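Side-chain contacts in trichosurin (Trichosurus vulpecula, PDB 2RA6), which probably carries small hydrophobic molecules in possum milk whey, as a dimeric lipocalin whose barrel here holds 4-ethylphenol: residues Q52-T55 against N60-G63; F65-N70 against I74-T79; V99-S104 against E108-I113; P46-I51 against S161-C166; A126-F129 against N134-N137. The protein carries 1 engineered substitution. All blocks are in the same frame, centred on the assembly; numbering follows the deposited sequence.

Interaction 1: Q52-T55 against N60-G63; sequences QNIT and NLNG. With ETY (4-ethylphenol), chain P.
Thr55 and Asn62 face each other as an antiparallel hydrogen-bonded pair, Thr55 N giving its hydrogen to Asn62 O at 2.9 Å and Asn62 N returning one to Thr55 O at 2.8 Å. Beyond them Ile54 and Gly63 form the neighbouring non-hydrogen-bonded pair in this hairpin of the lipocalin barrel. The Asn62 side chain starts with CB lying 3.4 Å from Thr55 O. Its CG, anti to the carbonyl carbon (chi1 -65°), and its ND2 both stay 3.8 Å from Thr55 O. At the tip the amide turns to other partners: Asn62 OD1 is hydrogen-bonded to Thr79 OG1 on the next strand, and ND2 to Glu57. A water lies within hydrogen-bonding distance of Asn53 OD1, Asn62 O and Thr55 OG1, bridging the two strands. On the face of Ile54, CG2 packs 4.2 Å from Leu61 CB, and Leu61 CB in turn lies 3.7 Å from C6 of 4-ethylphenol. Gly63 N donates to the phenol O1 at 3.0 Å. One face of this hairpin is therefore polar and hydrated, while the other offers the ligand an apolar wall with backbone polar groups at its hydroxyl.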
# COMPACT_ATOMS: atom_id res chain seq x y z
N GLN B 52 -11.15 -12.26 15.87
CA GLN B 52 -11.51 -12.69 17.22
C GLN B 52 -10.33 -12.39 18.13
O GLN B 52 -10.50 -11.93 19.26
CB GLN B 52 -11.84 -14.19 17.24
CG GLN B 52 -12.94 -14.63 16.26
CD GLN B 52 -14.28 -13.98 16.53
OE1 GLN B 52 -14.86 -14.11 17.61
NE2 GLN B 52 -14.80 -13.27 15.53
N ASN B 53 -9.12 -12.67 17.65
CA ASN B 53 -7.94 -12.40 18.44
C ASN B 53 -6.66 -12.40 17.63
O ASN B 53 -6.59 -12.98 16.55
CB ASN B 53 -7.83 -13.40 19.60
CG ASN B 53 -7.94 -14.83 19.15
OD1 ASN B 53 -7.10 -15.33 18.40
ND2 ASN B 53 -8.99 -15.50 19.60
N ILE B 54 -5.65 -11.72 18.16
CA ILE B 54 -4.35 -11.64 17.51
C ILE B 54 -3.31 -11.98 18.55
O ILE B 54 -3.31 -11.42 19.65
CB ILE B 54 -4.07 -10.23 16.97
CG1 ILE B 54 -5.08 -9.88 15.87
CG2 ILE B 54 -2.65 -10.16 16.42
CD1 ILE B 54 -4.94 -8.45 15.34
N THR B 55 -2.43 -12.92 18.22
CA THR B 55 -1.36 -13.31 19.12
C THR B 55 -0.04 -13.04 18.43
O THR B 55 0.17 -13.47 17.30
CB THR B 55 -1.45 -14.81 19.47
OG1 THR B 55 -2.70 -15.09 20.11
CG2 THR B 55 -0.31 -15.19 20.41
N ASN B 60 5.68 -12.05 14.52
CA ASN B 60 4.63 -12.30 13.54
C ASN B 60 3.25 -12.17 14.19
O ASN B 60 3.12 -12.33 15.40
CB ASN B 60 4.78 -13.70 12.93
CG ASN B 60 6.16 -13.94 12.35
OD1 ASN B 60 6.70 -13.11 11.62
ND2 ASN B 60 6.74 -15.09 12.67
N LEU B 61 2.23 -11.89 13.39
CA LEU B 61 0.88 -11.75 13.91
C LEU B 61 0.03 -12.96 13.57
O LEU B 61 -0.28 -13.20 12.40
CB LEU B 61 0.22 -10.49 13.35
CG LEU B 61 0.98 -9.17 13.56
CD1 LEU B 61 0.14 -8.02 13.02
CD2 LEU B 61 1.26 -8.96 15.04
N ASN B 62 -0.36 -13.72 14.59
CA ASN B 62 -1.20 -14.89 14.36
C ASN B 62 -2.64 -14.47 14.61
O ASN B 62 -3.04 -14.22 15.75
CB ASN B 62 -0.81 -16.03 15.30
CG ASN B 62 0.59 -16.55 15.03
OD1 ASN B 62 1.00 -16.71 13.88
ND2 ASN B 62 1.33 -16.83 16.10
N GLY B 63 -3.42 -14.38 13.54
CA GLY B 63 -4.80 -13.97 13.68
C GLY B 63 -5.80 -15.10 13.59
O GLY B 63 -5.64 -16.04 12.81
C8 ETY P . -6.12 -8.08 10.17
C7 ETY P . -4.59 -8.12 10.28
CG ETY P . -4.03 -9.50 10.45
C3 ETY P . -3.90 -10.38 9.34
C2 ETY P . -3.37 -11.68 9.50
C5 ETY P . -3.61 -9.96 11.73
C6 ETY P . -3.08 -11.26 11.90
C1 ETY P . -2.96 -12.11 10.78
O1 ETY P . -2.44 -13.37 10.93
O HOH W 1 -4.58 -15.39 17.72

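Interaction 2: F65-N70 against I74-T79; sequences FLTRKN and IPLYLT. With ETY (4-ethylphenol), chain P.
Leu76 O accepts from Phe65 N at 2.8 Å and also sits at the edge of the Phe65 ring, 3.7 Å from its CD1. Leu76 N answers to Phe65 O, and Thr67 and Ile74 form a second doubly bonded pair. These are hydrogen-bonded pairs of an antiparallel hairpin in the lipocalin barrel, with Leu66 and Pro75 between them on the other face. Thr67 OG1 touches Leu76 CD2 at 3.6 Å, but its hydrogen bond goes to Asn49 on the adjoining strand. Ile74 turns CG1 between its backbone N and carbonyl carbon (chi1 59°), bringing it 3.3 Å from Thr67 O and its tip CD1 3.7 Å from Lys69 CB. Toward the pocket, Phe65 CE1 meets Leu78 CD1 at 4.2 Å, and the far edge of the Phe65 ring, at CZ, lies 3.8 Å from the ethyl carbon C8 of 4-ethylphenol.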
# COMPACT_ATOMS: atom_id res chain seq x y z
N PHE B 65 -9.77 -15.56 12.93
CA PHE B 65 -10.98 -14.92 12.41
C PHE B 65 -12.10 -15.94 12.25
O PHE B 65 -11.88 -17.15 12.31
CB PHE B 65 -10.74 -14.34 11.00
CG PHE B 65 -9.60 -13.37 10.89
CD1 PHE B 65 -8.28 -13.82 10.84
CD2 PHE B 65 -9.85 -12.01 10.75
CE1 PHE B 65 -7.22 -12.92 10.66
CE2 PHE B 65 -8.80 -11.11 10.56
CZ PHE B 65 -7.49 -11.56 10.52
N LEU B 66 -13.31 -15.43 12.02
CA LEU B 66 -14.47 -16.26 11.75
C LEU B 66 -14.96 -15.79 10.39
O LEU B 66 -14.87 -14.60 10.07
CB LEU B 66 -15.57 -16.06 12.79
CG LEU B 66 -15.27 -16.65 14.16
CD1 LEU B 66 -16.43 -16.33 15.10
CD2 LEU B 66 -15.08 -18.16 14.05
N THR B 67 -15.44 -16.72 9.58
CA THR B 67 -15.95 -16.41 8.26
C THR B 67 -17.29 -17.13 8.15
O THR B 67 -17.44 -18.23 8.69
CB THR B 67 -15.05 -16.95 7.14
OG1 THR B 67 -13.68 -16.61 7.40
CG2 THR B 67 -15.47 -16.36 5.80
N ARG B 68 -18.25 -16.51 7.47
CA ARG B 68 -19.56 -17.12 7.30
C ARG B 68 -19.60 -17.96 6.03
O ARG B 68 -19.34 -17.45 4.93
CB ARG B 68 -20.65 -16.04 7.22
CG ARG B 68 -22.06 -16.59 7.07
CD ARG B 68 -23.08 -15.48 6.81
NE ARG B 68 -24.42 -16.01 6.59
CZ ARG B 68 -25.49 -15.27 6.32
NH1 ARG B 68 -25.39 -13.95 6.24
NH2 ARG B 68 -26.67 -15.85 6.13
N LYS B 69 -19.91 -19.24 6.18
CA LYS B 69 -19.99 -20.15 5.04
C LYS B 69 -21.16 -21.11 5.24
O LYS B 69 -21.16 -21.93 6.16
CB LYS B 69 -18.68 -20.94 4.90
CG LYS B 69 -18.61 -21.82 3.66
CD LYS B 69 -18.71 -20.98 2.39
CE LYS B 69 -18.67 -21.84 1.13
NZ LYS B 69 -17.40 -22.63 1.03
N ASN B 70 -22.16 -20.99 4.37
CA ASN B 70 -23.34 -21.84 4.43
C ASN B 70 -24.02 -21.74 5.80
O ASN B 70 -24.29 -22.76 6.44
CB ASN B 70 -22.97 -23.29 4.13
CG ASN B 70 -22.26 -23.45 2.80
OD1 ASN B 70 -22.77 -23.03 1.76
ND2 ASN B 70 -21.07 -24.04 2.82
N ILE B 74 -17.24 -20.52 10.37
CA ILE B 74 -16.04 -21.35 10.34
C ILE B 74 -14.77 -20.59 10.71
O ILE B 74 -14.59 -19.43 10.34
CB ILE B 74 -15.84 -21.99 8.95
CG1 ILE B 74 -15.73 -20.91 7.88
CG2 ILE B 74 -17.00 -22.93 8.65
CD1 ILE B 74 -15.42 -21.45 6.49
N PRO B 75 -13.89 -21.23 11.48
CA PRO B 75 -12.63 -20.62 11.91
C PRO B 75 -11.67 -20.40 10.74
O PRO B 75 -11.65 -21.18 9.78
CB PRO B 75 -12.09 -21.63 12.92
CG PRO B 75 -13.34 -22.22 13.50
CD PRO B 75 -14.16 -22.46 12.26
N LEU B 76 -10.89 -19.34 10.84
CA LEU B 76 -9.90 -18.99 9.82
C LEU B 76 -8.66 -18.51 10.56
O LEU B 76 -8.69 -17.49 11.25
CB LEU B 76 -10.43 -17.88 8.91
CG LEU B 76 -9.46 -17.31 7.87
CD1 LEU B 76 -9.10 -18.40 6.87
CD2 LEU B 76 -10.10 -16.13 7.15
N TYR B 77 -7.57 -19.26 10.42
CA TYR B 77 -6.31 -18.90 11.07
C TYR B 77 -5.31 -18.44 10.03
O TYR B 77 -5.05 -19.14 9.06
CB TYR B 77 -5.75 -20.10 11.83
CG TYR B 77 -6.62 -20.56 12.98
CD1 TYR B 77 -7.66 -21.47 12.77
CD2 TYR B 77 -6.42 -20.07 14.26
CE1 TYR B 77 -8.48 -21.88 13.83
CE2 TYR B 77 -7.23 -20.46 15.32
CZ TYR B 77 -8.26 -21.36 15.10
OH TYR B 77 -9.06 -21.75 16.14
N LEU B 78 -4.75 -17.26 10.24
CA LEU B 78 -3.78 -16.72 9.31
C LEU B 78 -2.61 -16.13 10.07
O LEU B 78 -2.74 -15.75 11.23
CB LEU B 78 -4.41 -15.63 8.45
CG LEU B 78 -5.54 -16.09 7.53
CD1 LEU B 78 -6.30 -14.88 7.02
CD2 LEU B 78 -4.96 -16.90 6.38
N THR B 79 -1.46 -16.07 9.41
CA THR B 79 -0.28 -15.50 10.03
C THR B 79 0.30 -14.44 9.11
O THR B 79 0.56 -14.70 7.92
CB THR B 79 0.80 -16.56 10.31
OG1 THR B 79 0.32 -17.49 11.29
CG2 THR B 79 2.08 -15.90 10.82
C8 ETY P . -6.12 -8.08 10.17
C7 ETY P . -4.59 -8.12 10.28
CG ETY P . -4.03 -9.50 10.45
C3 ETY P . -3.90 -10.38 9.34
C2 ETY P . -3.37 -11.68 9.50
C5 ETY P . -3.61 -9.96 11.73
C6 ETY P . -3.08 -11.26 11.90
C1 ETY P . -2.96 -12.11 10.78
O1 ETY P . -2.44 -13.37 10.93

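Interaction 3: V99-S104 against E108-I113; sequences VYYESS and EYAKFI. Engineered in segment 99-104: Glu102 (natural residue Gly). With ETY (4-ethylphenol), chain P.
Strands 99-102 and 109-113 run antiparallel at 157°, with Tyr100-Ile113 and Glu102-Lys111 as hydrogen-bonded pairs and Tyr101-Phe112 as the non-hydrogen-bonded pair between them. The Phe112 ring is sandwiched: C7 of 4-ethylphenol stands 3.5 Å above one face, over its centre, while Tyr101 CD1 lies over the opposite face, nearer the rim. The two aromatic planes are inclined at 46°. Val99 CG1 adds a contact 3.8 Å from Phe112 CD1, and the edge of the Tyr101 ring meets Ala110, CE1 to CB 3.9 Å. A water accepts from Tyr101 OH and donates to Tyr109 O. On the other side of the sheet Glu102, an engineered residue, lies alongside the extended Lys111 chain in a salt bridge, OE1 to NZ 3.2 Å, whose hydrogen bond is weak; its OE2 bonds Gln88 of the second subunit. Past the strand end, Ser103 OG donates to Tyr109 O at 2.7 Å. Its torsion, with OG anti to the backbone N (chi1 -179°), also sets that hydroxyl over the centre of the Tyr109 ring. Ser104 OG and Tyr109 OH share a hydrogen bond of 3.0 Å. The arrangement is that of a hairpin in a lipocalin barrel, Phe112 lining the ligand pocket on the inner face and Tyr100, on the outer, stacking on Tyr100 of the second subunit.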
# COMPACT_ATOMS: atom_id res chain seq x y z
N VAL B 99 0.63 -5.83 4.28
CA VAL B 99 -0.24 -5.38 5.36
C VAL B 99 0.42 -4.30 6.20
O VAL B 99 1.56 -4.47 6.65
CB VAL B 99 -0.59 -6.56 6.29
CG1 VAL B 99 -1.54 -6.11 7.38
CG2 VAL B 99 -1.20 -7.70 5.48
N TYR B 100 -0.28 -3.20 6.42
CA TYR B 100 0.26 -2.12 7.23
C TYR B 100 -0.62 -1.86 8.45
O TYR B 100 -1.84 -1.75 8.34
CB TYR B 100 0.40 -0.82 6.42
CG TYR B 100 1.43 -0.87 5.32
CD1 TYR B 100 1.13 -1.40 4.07
CD2 TYR B 100 2.72 -0.39 5.54
CE1 TYR B 100 2.09 -1.45 3.05
CE2 TYR B 100 3.69 -0.44 4.54
CZ TYR B 100 3.36 -0.96 3.30
OH TYR B 100 4.32 -1.01 2.31
N TYR B 101 0.02 -1.76 9.61
CA TYR B 101 -0.68 -1.50 10.86
C TYR B 101 -0.53 -0.03 11.26
O TYR B 101 0.55 0.54 11.11
CB TYR B 101 -0.11 -2.38 11.97
CG TYR B 101 -0.47 -1.91 13.37
CD1 TYR B 101 -1.75 -2.09 13.89
CD2 TYR B 101 0.48 -1.28 14.17
CE1 TYR B 101 -2.08 -1.67 15.17
CE2 TYR B 101 0.16 -0.85 15.46
CZ TYR B 101 -1.11 -1.05 15.95
OH TYR B 101 -1.42 -0.65 17.23
N GLU B 102 -1.61 0.57 11.76
CA GLU B 102 -1.60 1.96 12.21
C GLU B 102 -2.57 2.12 13.39
O GLU B 102 -3.60 1.45 13.45
CB GLU B 102 -2.05 2.91 11.10
CG GLU B 102 -1.32 2.78 9.77
CD GLU B 102 -1.83 3.78 8.74
OE1 GLU B 102 -3.06 3.95 8.61
OE2 GLU B 102 -0.99 4.39 8.04
N SER B 103 -2.24 3.02 14.31
CA SER B 103 -3.12 3.34 15.44
C SER B 103 -2.54 4.42 16.34
O SER B 103 -1.42 4.30 16.82
CB SER B 103 -3.42 2.12 16.32
OG SER B 103 -4.30 2.52 17.38
N SER B 104 -3.33 5.47 16.55
CA SER B 104 -2.93 6.57 17.41
C SER B 104 -3.28 6.21 18.85
O SER B 104 -2.78 6.83 19.79
CB SER B 104 -3.65 7.85 17.00
OG SER B 104 -5.06 7.72 17.09
N GLU B 108 -6.97 1.10 22.21
CA GLU B 108 -8.38 1.34 21.91
C GLU B 108 -8.81 0.77 20.56
O GLU B 108 -9.90 0.21 20.45
CB GLU B 108 -8.68 2.84 21.95
CG GLU B 108 -8.73 3.45 23.35
CD GLU B 108 -9.15 4.91 23.34
OE1 GLU B 108 -10.04 5.27 22.53
OE2 GLU B 108 -8.62 5.70 24.15
N TYR B 109 -7.97 0.91 19.55
CA TYR B 109 -8.31 0.40 18.22
C TYR B 109 -7.07 0.03 17.43
O TYR B 109 -5.95 0.39 17.78
CB TYR B 109 -9.10 1.45 17.44
CG TYR B 109 -8.27 2.58 16.83
CD1 TYR B 109 -7.71 2.46 15.56
CD2 TYR B 109 -8.05 3.76 17.54
CE1 TYR B 109 -6.95 3.49 15.00
CE2 TYR B 109 -7.28 4.79 16.99
CZ TYR B 109 -6.74 4.65 15.73
OH TYR B 109 -5.97 5.66 15.18
N ALA B 110 -7.29 -0.71 16.35
CA ALA B 110 -6.21 -1.11 15.46
C ALA B 110 -6.72 -0.94 14.03
O ALA B 110 -7.86 -1.30 13.72
CB ALA B 110 -5.83 -2.56 15.70
N LYS B 111 -5.88 -0.36 13.19
CA LYS B 111 -6.22 -0.17 11.78
C LYS B 111 -5.25 -1.01 10.97
O LYS B 111 -4.04 -0.92 11.15
CB LYS B 111 -6.09 1.30 11.41
CG LYS B 111 -6.37 1.60 9.95
CD LYS B 111 -6.15 3.09 9.66
CE LYS B 111 -6.34 3.41 8.19
NZ LYS B 111 -6.10 4.86 7.94
N PHE B 112 -5.78 -1.85 10.10
CA PHE B 112 -4.94 -2.67 9.24
C PHE B 112 -5.32 -2.41 7.80
O PHE B 112 -6.48 -2.56 7.42
CB PHE B 112 -5.12 -4.15 9.55
CG PHE B 112 -4.37 -4.61 10.77
CD1 PHE B 112 -3.01 -4.89 10.71
CD2 PHE B 112 -5.04 -4.76 11.98
CE1 PHE B 112 -2.32 -5.33 11.84
CE2 PHE B 112 -4.35 -5.20 13.12
CZ PHE B 112 -2.99 -5.48 13.04
N ILE B 113 -4.34 -2.00 7.00
CA ILE B 113 -4.57 -1.75 5.59
C ILE B 113 -3.92 -2.89 4.82
O ILE B 113 -2.73 -3.17 4.98
CB ILE B 113 -3.95 -0.43 5.12
CG1 ILE B 113 -4.50 0.74 5.95
CG2 ILE B 113 -4.23 -0.21 3.64
CD1 ILE B 113 -6.00 0.91 5.87
C8 ETY P . -6.12 -8.08 10.17
C7 ETY P . -4.59 -8.12 10.28
CG ETY P . -4.03 -9.50 10.45
C3 ETY P . -3.90 -10.38 9.34
C2 ETY P . -3.37 -11.68 9.50
C5 ETY P . -3.61 -9.96 11.73
C6 ETY P . -3.08 -11.26 11.90
C1 ETY P . -2.96 -12.11 10.78
O1 ETY P . -2.44 -13.37 10.93
O HOH W 2 -3.74 -1.35 18.21

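Interaction 4: P46-I51 against S161-C166; sequences PFRNFI and SEVDHC. With IPA (isopropyl alcohol), chain R.
The C-terminal tail of this lipocalin lies back against the start of the barrel strand 49-57, where Phe50 meets His165 and Cys166. The tail is also tied covalently to the hairpin of strands 60-69 and 72-82, through the disulfide between Cys166 and Cys73. Phe50 and His165 form an offset stack, with ring centroids 4.6 Å apart and planes only 18° from parallel. The methylene of His165 takes part as well: CB sits over the Phe50 face, offset toward the rim, in a CH-pi contact 3.9 Å from the ring centroid and 22° off the normal. The imidazole overlaps the CD1 side of the phenyl ring, where His165 ND1 comes within 3.7 Å of Phe50 CD1. This placement follows from a His165 CG held between the backbone N and the carbonyl carbon (chi1 58°), which folds the imidazole back toward the chain end. There His165 ND1 donates to Cys166 O at 2.7 Å, nearly in the ring plane, a bond that limits rotation of the imidazole and would probably favour the terminal carboxylate's negative charge. Arg48 NH2 comes loosely, 4.4 Å, to the Val163 methyl CG1, while the main polar partner of Arg48 is Glu43 in a salt bridge. Alongside the stack, Cys166 CB packs against the Phe50 ring, 3.8 Å from CD2.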
# COMPACT_ATOMS: atom_id res chain seq x y z
N PRO B 46 -14.10 -12.76 -0.00
CA PRO B 46 -12.88 -13.30 0.62
C PRO B 46 -12.35 -12.51 1.81
O PRO B 46 -11.62 -13.05 2.64
CB PRO B 46 -11.89 -13.36 -0.55
CG PRO B 46 -12.34 -12.24 -1.42
CD PRO B 46 -13.84 -12.37 -1.40
N PHE B 47 -12.69 -11.23 1.89
CA PHE B 47 -12.20 -10.42 3.01
C PHE B 47 -13.25 -10.08 4.05
O PHE B 47 -13.03 -9.23 4.91
CB PHE B 47 -11.54 -9.14 2.50
CG PHE B 47 -10.16 -9.35 1.96
CD1 PHE B 47 -9.96 -9.68 0.62
CD2 PHE B 47 -9.05 -9.25 2.79
CE1 PHE B 47 -8.67 -9.90 0.12
CE2 PHE B 47 -7.76 -9.47 2.31
CZ PHE B 47 -7.57 -9.79 0.97
N ARG B 48 -14.40 -10.75 3.98
CA ARG B 48 -15.43 -10.53 4.97
C ARG B 48 -15.16 -11.53 6.09
O ARG B 48 -15.84 -12.55 6.22
CB ARG B 48 -16.84 -10.73 4.41
CG ARG B 48 -17.93 -10.25 5.36
CD ARG B 48 -19.32 -10.40 4.78
NE ARG B 48 -20.35 -9.98 5.72
CZ ARG B 48 -20.71 -8.72 5.95
NH1 ARG B 48 -20.13 -7.73 5.29
NH2 ARG B 48 -21.65 -8.45 6.85
N ASN B 49 -14.13 -11.23 6.87
CA ASN B 49 -13.73 -12.07 7.98
C ASN B 49 -13.79 -11.22 9.23
O ASN B 49 -13.49 -10.02 9.19
CB ASN B 49 -12.32 -12.61 7.76
CG ASN B 49 -12.18 -13.33 6.44
OD1 ASN B 49 -12.94 -14.25 6.13
ND2 ASN B 49 -11.20 -12.91 5.64
N PHE B 50 -14.19 -11.83 10.33
CA PHE B 50 -14.35 -11.13 11.59
C PHE B 50 -13.28 -11.57 12.58
O PHE B 50 -13.28 -12.71 13.04
CB PHE B 50 -15.74 -11.43 12.14
CG PHE B 50 -16.81 -11.29 11.10
CD1 PHE B 50 -17.19 -10.04 10.63
CD2 PHE B 50 -17.42 -12.42 10.57
CE1 PHE B 50 -18.16 -9.91 9.64
CE2 PHE B 50 -18.40 -12.31 9.58
CZ PHE B 50 -18.76 -11.05 9.11
N ILE B 51 -12.38 -10.65 12.91
CA ILE B 51 -11.29 -10.96 13.83
C ILE B 51 -11.82 -11.32 15.22
O ILE B 51 -12.83 -10.77 15.67
CB ILE B 51 -10.30 -9.78 13.93
CG1 ILE B 51 -9.05 -10.19 14.72
CG2 ILE B 51 -10.95 -8.59 14.61
CD1 ILE B 51 -8.18 -11.20 14.02
N SER B 161 -20.71 -3.02 12.96
CA SER B 161 -21.04 -2.97 14.38
C SER B 161 -22.56 -2.97 14.51
O SER B 161 -23.10 -3.29 15.57
CB SER B 161 -20.50 -1.68 15.01
OG SER B 161 -21.20 -0.55 14.53
N GLU B 162 -23.24 -2.63 13.42
CA GLU B 162 -24.69 -2.56 13.39
C GLU B 162 -25.35 -3.75 12.71
O GLU B 162 -26.51 -3.68 12.31
CB GLU B 162 -25.12 -1.27 12.69
CG GLU B 162 -24.48 -1.07 11.32
CD GLU B 162 -24.66 0.34 10.80
OE1 GLU B 162 -24.25 1.29 11.49
OE2 GLU B 162 -25.21 0.51 9.68
N VAL B 163 -24.61 -4.85 12.57
CA VAL B 163 -25.16 -6.05 11.94
C VAL B 163 -24.79 -7.30 12.73
O VAL B 163 -23.75 -7.35 13.39
CB VAL B 163 -24.64 -6.19 10.48
CG1 VAL B 163 -23.15 -6.46 10.48
CG2 VAL B 163 -25.39 -7.30 9.76
N ASP B 164 -25.66 -8.31 12.67
CA ASP B 164 -25.40 -9.56 13.38
C ASP B 164 -24.46 -10.41 12.54
O ASP B 164 -24.82 -10.90 11.47
CB ASP B 164 -26.71 -10.32 13.62
CG ASP B 164 -26.51 -11.60 14.42
OD1 ASP B 164 -25.95 -11.52 15.53
OD2 ASP B 164 -26.92 -12.68 13.94
N HIS B 165 -23.24 -10.59 13.04
CA HIS B 165 -22.23 -11.37 12.34
C HIS B 165 -21.52 -12.31 13.30
O HIS B 165 -21.70 -12.23 14.51
CB HIS B 165 -21.23 -10.43 11.68
CG HIS B 165 -20.55 -9.51 12.64
ND1 HIS B 165 -19.53 -9.92 13.47
CD2 HIS B 165 -20.76 -8.20 12.92
CE1 HIS B 165 -19.14 -8.91 14.23
NE2 HIS B 165 -19.88 -7.85 13.91
N CYS B 166 -20.71 -13.21 12.74
CA CYS B 166 -19.98 -14.18 13.56
C CYS B 166 -19.08 -13.50 14.58
O CYS B 166 -18.70 -12.33 14.35
CB CYS B 166 -19.12 -15.08 12.67
SG CYS B 166 -20.05 -16.13 11.50
OXT CYS B 166 -18.75 -14.15 15.60
C1 IPA R . -7.98 -11.92 5.74
C2 IPA R . -8.57 -10.62 6.15
C3 IPA R . -7.59 -10.49 7.27
O2 IPA R . -9.95 -10.68 6.56

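Interaction 5: A126-F129 against N134-N137; sequences ANLF and NLSN
Leu128 and Leu135 reach toward each other tip to tip, and a single methyl of Leu135 does the touching. Its CD1 lies 3.5 Å from Leu128 CG and 3.6 Å from Leu128 CD2, fitting against the branch point of the opposing side chain. The same Leu135 CD1 comes 3.6 Å from the backbone oxygen Phe129 O, so it touches the strand backbone as well as the leucine. Around this pair, Tyr109 of the neighbouring strand touches both leucines, and Lys140 of helix 137-148 does so too; Phe143 of that helix packs on Leu128. The Phe129 side chain departs from Leu135 and joins the 4-ethylphenol pocket inside the barrel. Further out, Leu135 N donates to Asn134 OD1 at 2.8 Å, and Lys140 also bonds that oxygen, which together probably steady the loop at Asn134. Ser136 occupies the N-cap of the helix, its OG accepting from Ile139 N. The contact thus joins the outer face of strand 121-130 to the segment leading into the lipocalin helix. No hydrogen bond crosses between the two segments, so their direct attachment is by van der Waals contact, while the backbone of 126-129 is bonded to its neighbouring strands and the polar bonds of 134-137 shape the approach to the helix.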
# COMPACT_ATOMS: atom_id res chain seq x y z
N ALA B 126 -9.36 -2.09 3.96
CA ALA B 126 -9.03 -1.46 5.23
C ALA B 126 -9.90 -2.06 6.32
O ALA B 126 -11.10 -2.25 6.14
CB ALA B 126 -9.25 0.04 5.13
N ASN B 127 -9.28 -2.37 7.45
CA ASN B 127 -9.98 -2.98 8.57
C ASN B 127 -9.83 -2.12 9.81
O ASN B 127 -8.73 -1.68 10.12
CB ASN B 127 -9.38 -4.36 8.88
CG ASN B 127 -9.55 -5.36 7.74
OD1 ASN B 127 -10.33 -6.30 7.85
ND2 ASN B 127 -8.82 -5.15 6.65
N LEU B 128 -10.93 -1.87 10.51
CA LEU B 128 -10.88 -1.12 11.76
C LEU B 128 -11.35 -2.07 12.86
O LEU B 128 -12.49 -2.55 12.85
CB LEU B 128 -11.80 0.11 11.71
CG LEU B 128 -11.79 0.98 12.97
CD1 LEU B 128 -10.43 1.63 13.17
CD2 LEU B 128 -12.88 2.05 12.85
N PHE B 129 -10.44 -2.35 13.80
CA PHE B 129 -10.74 -3.25 14.91
C PHE B 129 -10.89 -2.50 16.23
O PHE B 129 -10.18 -1.52 16.48
CB PHE B 129 -9.63 -4.27 15.14
CG PHE B 129 -9.35 -5.17 13.97
CD1 PHE B 129 -10.30 -5.39 12.98
CD2 PHE B 129 -8.14 -5.84 13.90
CE1 PHE B 129 -10.05 -6.29 11.94
CE2 PHE B 129 -7.88 -6.74 12.88
CZ PHE B 129 -8.83 -6.96 11.89
N ASN B 134 -18.04 -2.26 19.10
CA ASN B 134 -18.21 -0.96 18.44
C ASN B 134 -17.07 -0.02 18.84
O ASN B 134 -16.31 -0.32 19.75
CB ASN B 134 -19.55 -0.35 18.85
CG ASN B 134 -20.16 0.53 17.76
OD1 ASN B 134 -19.46 1.05 16.89
ND2 ASN B 134 -21.48 0.72 17.83
N LEU B 135 -16.97 1.11 18.15
CA LEU B 135 -15.95 2.11 18.43
C LEU B 135 -16.57 3.50 18.43
O LEU B 135 -17.65 3.70 17.87
CB LEU B 135 -14.83 2.06 17.38
CG LEU B 135 -13.79 0.96 17.55
CD1 LEU B 135 -12.93 0.87 16.30
CD2 LEU B 135 -12.93 1.25 18.77
N SER B 136 -15.88 4.46 19.03
CA SER B 136 -16.38 5.83 19.11
C SER B 136 -16.68 6.38 17.72
O SER B 136 -16.01 6.02 16.75
CB SER B 136 -15.36 6.75 19.78
OG SER B 136 -14.33 7.12 18.89
N ASN B 137 -17.69 7.24 17.64
CA ASN B 137 -18.07 7.86 16.39
C ASN B 137 -16.89 8.64 15.82
O ASN B 137 -16.70 8.70 14.61
CB ASN B 137 -19.27 8.78 16.61
CG ASN B 137 -20.56 8.01 16.87
OD1 ASN B 137 -21.41 8.43 17.67
ND2 ASN B 137 -20.72 6.88 16.19

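In the fold
Interactions 1, 2 and 3 are hairpin contacts within one antiparallel barrel, and all three reach the same 4-ethylphenol. The first two share strand 60-69; interaction 3 lies across the chain's centre from interaction 2. Interaction 2 is largely at the surface, whereas 1 and 3 are partly buried. Interactions 4 and 5 have no backbone ladder: the former stacks rings at the surface, the latter is a small buried leucine contact. Interaction 4 closes a long loop of chain in which the other four are nested. It adjoins interaction 2 through Asn49-Thr67, while interactions 3 and 5 are joined by backbone bonds between strands 109-118 and 121-130.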